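Putative uncharacterized protein (Chaetomium thermophilum, PDB 4XRI) probably serves as a nuclear import receptor of the importin-beta family, a flexible HEAT-repeat protein thought to bind cargo and a small GTPase. Local coordinates at residues Glu580-Val594 against Lys622-Leu636. The protein carries 2 engineered substitutions. Sequence-based numbering, arbitrary orientation.
Sequences EDMQTSLCTVLQATV and KSSVPEGVFAAISAL
T584 and S624 meet hydroxyl to hydroxyl where two helices of the importin-beta HEAT-repeat superhelix run side by side, an instance of how such solenoids set helices almost parallel to one another. The axes of 580-594 and 625-636 diverge by only 10° and approach to 8.7 Å, and the facing side of 625-636 includes the small residues G628, A631, A632 and A635.

The polar contacts form a short chain of hydrogen bonds where 625-636 begins. S624 OG donates to T584 OG1 at 2.8 Å, and T584 OG1 in turn donates a hydrogen bond to E580 O, one turn back, so that this carbonyl accepts from T584 N and T584 OG1 on opposite faces of its plane. An alanine at T584 would remove OG1 and is likely to leave the S624 hydroxyl without its acceptor across the interface. Beside it, S623 OG caps the second helix by accepting from V625 N, and a water links it to E580 OE2, the oxygen that also forms a salt bridge with K576.

Van der Waals contacts fill the more buried part. V625 CG2, anti to its carbonyl carbon, packs against E580 CB at 3.8 Å, and both V625 methyls lie against the side-chain oxygen of Q583; Q583 NE2 is hydrogen-bonded to T563 OG1. Farther along, C587 SG lies 3.9 Å from V629 CG2, while V594 CG1 reaches A635 CB at 3.7 Å; helix 605-616 backs V625, V629 and L636.

Q591 mixes both kinds. Its extended chain, CG trans to the backbone N (chi1 -179°), runs alongside the alanines, bringing CG to 4.0 Å from A635 CB and OE1 to A631 CB. NE2 is hydrogen-bonded to Q595 OE1, whereas a single water donates both to Q591 OE1, at 2.8 Å, and to G628 O, at 2.7 Å.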
loop_
_atom_site.group_PDB
_atom_site.type_symbol
_atom_site.label_atom_id
_atom_site.label_comp_id
_atom_site.label_asym_id
_atom_site.label_seq_id
_atom_site.Cartn_x
_atom_site.Cartn_y
_atom_site.Cartn_z
ATOM N N GLU A 580 -9.371 -22.507 7.769
ATOM C CA GLU A 580 -9.828 -21.406 6.929
ATOM C C GLU A 580 -8.877 -21.153 5.760
ATOM O O GLU A 580 -9.320 -20.862 4.647
ATOM C CB GLU A 580 -10.001 -20.138 7.766
ATOM C CG GLU A 580 -11.242 -20.170 8.649
ATOM C CD GLU A 580 -11.353 -18.972 9.571
ATOM O OE1 GLU A 580 -10.475 -18.087 9.516
ATOM O OE2 GLU A 580 -12.326 -18.920 10.355
ATOM N N ASP A 581 -7.577 -21.288 6.006
ATOM C CA ASP A 581 -6.585 -21.174 4.940
ATOM C C ASP A 581 -6.753 -22.299 3.918
ATOM O O ASP A 581 -6.585 -22.088 2.718
ATOM C CB ASP A 581 -5.162 -21.196 5.510
ATOM C CG ASP A 581 -4.779 -19.893 6.184
ATOM O OD1 ASP A 581 -3.735 -19.869 6.867
ATOM O OD2 ASP A 581 -5.517 -18.898 6.034
ATOM N N MET A 582 -7.080 -23.494 4.404
ATOM C CA MET A 582 -7.301 -24.656 3.545
ATOM C C MET A 582 -8.480 -24.432 2.600
ATOM O O MET A 582 -8.371 -24.633 1.386
ATOM C CB MET A 582 -7.543 -25.906 4.395
ATOM C CG MET A 582 -7.643 -27.197 3.604
ATOM S SD MET A 582 -7.935 -28.611 4.689
ATOM C CE MET A 582 -6.813 -28.230 6.032
ATOM N N GLN A 583 -9.603 -24.010 3.168
ATOM C CA GLN A 583 -10.814 -23.776 2.395
ATOM C C GLN A 583 -10.647 -22.616 1.422
ATOM O O GLN A 583 -11.127 -22.672 0.291
ATOM C CB GLN A 583 -11.991 -23.516 3.332
ATOM C CG GLN A 583 -12.449 -24.741 4.113
ATOM C CD GLN A 583 -13.568 -24.428 5.080
ATOM O OE1 GLN A 583 -13.612 -23.346 5.663
ATOM N NE2 GLN A 583 -14.485 -25.374 5.252
ATOM N N THR A 584 -9.947 -21.572 1.859
ATOM C CA THR A 584 -9.716 -20.400 1.020
ATOM C C THR A 584 -8.829 -20.748 -0.172
ATOM O O THR A 584 -9.075 -20.309 -1.298
ATOM C CB THR A 584 -9.069 -19.249 1.816
ATOM O OG1 THR A 584 -9.951 -18.844 2.870
ATOM C CG2 THR A 584 -8.804 -18.059 0.912
ATOM N N SER A 585 -7.794 -21.541 0.087
ATOM C CA SER A 585 -6.886 -21.981 -0.965
ATOM C C SER A 585 -7.605 -22.888 -1.961
ATOM O O SER A 585 -7.427 -22.765 -3.173
ATOM C CB SER A 585 -5.680 -22.711 -0.369
ATOM O OG SER A 585 -4.872 -21.830 0.392
ATOM N N LEU A 586 -8.415 -23.803 -1.438
ATOM C CA LEU A 586 -9.154 -24.743 -2.272
ATOM C C LEU A 586 -10.198 -24.034 -3.128
ATOM O O LEU A 586 -10.445 -24.426 -4.269
ATOM C CB LEU A 586 -9.821 -25.814 -1.405
ATOM C CG LEU A 586 -8.890 -26.909 -0.881
ATOM C CD1 LEU A 586 -9.594 -27.764 0.159
ATOM C CD2 LEU A 586 -8.390 -27.769 -2.031
ATOM N N CYS A 587 -10.809 -22.992 -2.572
ATOM C CA CYS A 587 -11.766 -22.187 -3.323
ATOM C C CYS A 587 -11.063 -21.435 -4.445
ATOM O O CYS A 587 -11.619 -21.269 -5.531
ATOM C CB CYS A 587 -12.498 -21.204 -2.403
ATOM S SG CYS A 587 -13.808 -21.940 -1.392
ATOM N N THR A 588 -9.842 -20.982 -4.174
ATOM C CA THR A 588 -9.045 -20.269 -5.166
ATOM C C THR A 588 -8.751 -21.149 -6.376
ATOM O O THR A 588 -8.891 -20.720 -7.518
ATOM C CB THR A 588 -7.717 -19.769 -4.564
ATOM O OG1 THR A 588 -7.986 -18.753 -3.590
ATOM C CG2 THR A 588 -6.813 -19.194 -5.652
ATOM N N VAL A 589 -8.344 -22.387 -6.114
ATOM C CA VAL A 589 -8.066 -23.345 -7.175
ATOM C C VAL A 589 -9.345 -23.711 -7.918
ATOM O O VAL A 589 -9.363 -23.758 -9.149
ATOM C CB VAL A 589 -7.417 -24.633 -6.627
ATOM C CG1 VAL A 589 -7.173 -25.615 -7.757
ATOM C CG2 VAL A 589 -6.115 -24.311 -5.913
ATOM N N LEU A 590 -10.406 -23.982 -7.162
ATOM C CA LEU A 590 -11.704 -24.291 -7.750
ATOM C C LEU A 590 -12.143 -23.178 -8.697
ATOM O O LEU A 590 -12.557 -23.437 -9.830
ATOM C CB LEU A 590 -12.761 -24.504 -6.663
ATOM C CG LEU A 590 -14.176 -24.740 -7.199
ATOM C CD1 LEU A 590 -14.230 -26.036 -7.994
ATOM C CD2 LEU A 590 -15.207 -24.749 -6.080
ATOM N N GLN A 591 -12.039 -21.940 -8.219
ATOM C CA GLN A 591 -12.358 -20.762 -9.019
ATOM C C GLN A 591 -11.581 -20.747 -10.333
ATOM O O GLN A 591 -12.127 -20.410 -11.384
ATOM C CB GLN A 591 -12.068 -19.489 -8.220
ATOM C CG GLN A 591 -12.392 -18.192 -8.945
ATOM C CD GLN A 591 -11.937 -16.969 -8.173
ATOM O OE1 GLN A 591 -11.696 -17.036 -6.969
ATOM N NE2 GLN A 591 -11.804 -15.844 -8.868
ATOM N N ALA A 592 -10.310 -21.135 -10.263
ATOM C CA ALA A 592 -9.442 -21.171 -11.435
ATOM C C ALA A 592 -9.937 -22.184 -12.463
ATOM O O ALA A 592 -9.989 -21.891 -13.659
ATOM C CB ALA A 592 -8.013 -21.489 -11.027
ATOM N N THR A 593 -10.313 -23.370 -11.990
ATOM C CA THR A 593 -10.801 -24.421 -12.874
ATOM C C THR A 593 -12.144 -24.045 -13.488
ATOM O O THR A 593 -12.415 -24.365 -14.645
ATOM C CB THR A 593 -10.948 -25.767 -12.138
ATOM O OG1 THR A 593 -11.882 -25.627 -11.062
ATOM C CG2 THR A 593 -9.604 -26.230 -11.587
ATOM N N VAL A 594 -12.983 -23.367 -12.710
ATOM C CA VAL A 594 -14.287 -22.935 -13.201
ATOM C C VAL A 594 -14.131 -21.940 -14.346
ATOM O O VAL A 594 -14.715 -22.117 -15.419
ATOM C CB VAL A 594 -15.140 -22.295 -12.086
ATOM C CG1 VAL A 594 -16.397 -21.674 -12.677
ATOM C CG2 VAL A 594 -15.505 -23.331 -11.023
ATOM N N LYS A 622 -14.562 -12.978 11.698
ATOM C CA LYS A 622 -13.456 -12.593 10.833
ATOM C C LYS A 622 -12.872 -13.811 10.125
ATOM O O LYS A 622 -12.111 -14.580 10.708
ATOM C CB LYS A 622 -12.382 -11.860 11.637
ATOM C CG LYS A 622 -12.882 -10.552 12.224
ATOM C CD LYS A 622 -11.796 -9.792 12.960
ATOM C CE LYS A 622 -12.316 -8.444 13.430
ATOM N NZ LYS A 622 -11.285 -7.664 14.166
ATOM N N SER A 623 -13.252 -13.977 8.863
ATOM C CA SER A 623 -12.833 -15.122 8.070
ATOM C C SER A 623 -12.687 -14.725 6.606
ATOM O O SER A 623 -13.462 -13.919 6.092
ATOM C CB SER A 623 -13.832 -16.272 8.218
ATOM O OG SER A 623 -13.490 -17.361 7.381
ATOM N N SER A 624 -11.685 -15.289 5.940
ATOM C CA SER A 624 -11.452 -15.008 4.529
ATOM C C SER A 624 -12.260 -15.957 3.652
ATOM O O SER A 624 -12.273 -15.831 2.428
ATOM C CB SER A 624 -9.964 -15.124 4.197
ATOM O OG SER A 624 -9.509 -16.455 4.349
ATOM N N VAL A 625 -12.935 -16.905 4.291
ATOM C CA VAL A 625 -13.623 -17.981 3.583
ATOM C C VAL A 625 -14.880 -17.561 2.804
ATOM O O VAL A 625 -15.034 -17.961 1.652
ATOM C CB VAL A 625 -14.014 -19.116 4.560
ATOM C CG1 VAL A 625 -14.828 -20.178 3.847
ATOM C CG2 VAL A 625 -12.766 -19.731 5.178
ATOM N N PRO A 626 -15.789 -16.772 3.421
ATOM C CA PRO A 626 -16.984 -16.425 2.641
ATOM C C PRO A 626 -16.656 -15.665 1.359
ATOM O O PRO A 626 -17.337 -15.832 0.348
ATOM C CB PRO A 626 -17.791 -15.540 3.604
ATOM C CG PRO A 626 -17.320 -15.904 4.954
ATOM C CD PRO A 626 -15.860 -16.223 4.787
ATOM N N GLU A 627 -15.611 -14.847 1.408
ATOM C CA GLU A 627 -15.200 -14.062 0.253
ATOM C C GLU A 627 -14.668 -14.961 -0.859
ATOM O O GLU A 627 -14.931 -14.725 -2.037
ATOM C CB GLU A 627 -14.145 -13.033 0.662
ATOM C CG GLU A 627 -13.761 -12.060 -0.433
ATOM C CD GLU A 627 -13.090 -10.816 0.116
ATOM O OE1 GLU A 627 -12.492 -10.058 -0.677
ATOM O OE2 GLU A 627 -13.166 -10.597 1.343
ATOM N N GLY A 628 -13.924 -15.994 -0.474
ATOM C CA GLY A 628 -13.402 -16.958 -1.423
ATOM C C GLY A 628 -14.514 -17.778 -2.048
ATOM O O GLY A 628 -14.487 -18.073 -3.242
ATOM N N VAL A 629 -15.496 -18.147 -1.232
ATOM C CA VAL A 629 -16.666 -18.874 -1.710
ATOM C C VAL A 629 -17.448 -18.042 -2.723
ATOM O O VAL A 629 -17.841 -18.541 -3.781
ATOM C CB VAL A 629 -17.600 -19.269 -0.544
ATOM C CG1 VAL A 629 -18.923 -19.797 -1.074
ATOM C CG2 VAL A 629 -16.923 -20.298 0.355
ATOM N N PHE A 630 -17.664 -16.773 -2.393
ATOM C CA PHE A 630 -18.389 -15.860 -3.270
ATOM C C PHE A 630 -17.679 -15.676 -4.609
ATOM O O PHE A 630 -18.317 -15.604 -5.662
ATOM C CB PHE A 630 -18.581 -14.506 -2.584
ATOM C CG PHE A 630 -19.864 -14.400 -1.806
ATOM C CD1 PHE A 630 -20.178 -15.332 -0.830
ATOM C CD2 PHE A 630 -20.755 -13.369 -2.051
ATOM C CE1 PHE A 630 -21.357 -15.240 -0.115
ATOM C CE2 PHE A 630 -21.935 -13.271 -1.340
ATOM C CZ PHE A 630 -22.238 -14.206 -0.371
ATOM N N ALA A 631 -16.353 -15.613 -4.558
ATOM C CA ALA A 631 -15.542 -15.460 -5.760
ATOM C C ALA A 631 -15.691 -16.673 -6.669
ATOM O O ALA A 631 -15.763 -16.542 -7.894
ATOM C CB ALA A 631 -14.083 -15.249 -5.393
ATOM N N ALA A 632 -15.749 -17.851 -6.055
ATOM C CA ALA A 632 -15.931 -19.100 -6.786
ATOM C C ALA A 632 -17.337 -19.188 -7.379
ATOM O O ALA A 632 -17.516 -19.650 -8.506
ATOM C CB ALA A 632 -15.663 -20.287 -5.880
ATOM N N ILE A 633 -18.328 -18.736 -6.616
ATOM C CA ILE A 633 -19.711 -18.738 -7.078
ATOM C C ILE A 633 -19.891 -17.765 -8.241
ATOM O O ILE A 633 -20.579 -18.067 -9.221
ATOM C CB ILE A 633 -20.683 -18.373 -5.939
ATOM C CG1 ILE A 633 -20.694 -19.475 -4.879
ATOM C CG2 ILE A 633 -22.090 -18.158 -6.478
ATOM C CD1 ILE A 633 -21.515 -19.140 -3.657
ATOM N N SER A 634 -19.262 -16.600 -8.127
ATOM C CA SER A 634 -19.269 -15.608 -9.197
ATOM C C SER A 634 -18.721 -16.203 -10.488
ATOM O O SER A 634 -19.262 -15.972 -11.571
ATOM C CB SER A 634 -18.451 -14.378 -8.800
ATOM O OG SER A 634 -18.246 -13.522 -9.911
ATOM N N ALA A 635 -17.645 -16.971 -10.354
ATOM C CA ALA A 635 -17.035 -17.660 -11.487
ATOM C C ALA A 635 -18.020 -18.634 -12.121
ATOM O O ALA A 635 -18.163 -18.684 -13.343
ATOM C CB ALA A 635 -15.782 -18.389 -11.050
ATOM N N LEU A 636 -18.715 -19.391 -11.280
ATOM C CA LEU A 636 -19.670 -20.384 -11.757
ATOM C C LEU A 636 -20.850 -19.728 -12.468
ATOM O O LEU A 636 -21.352 -20.250 -13.464
ATOM C CB LEU A 636 -20.172 -21.248 -10.600
ATOM C CG LEU A 636 -21.022 -22.437 -11.049
ATOM C CD1 LEU A 636 -20.169 -23.413 -11.847
ATOM C CD2 LEU A 636 -21.683 -23.129 -9.869
HETATM O O HOH W 1 -14.792 -19.397 8.558
HETATM O O HOH W 2 -12.070 -18.329 -4.460
#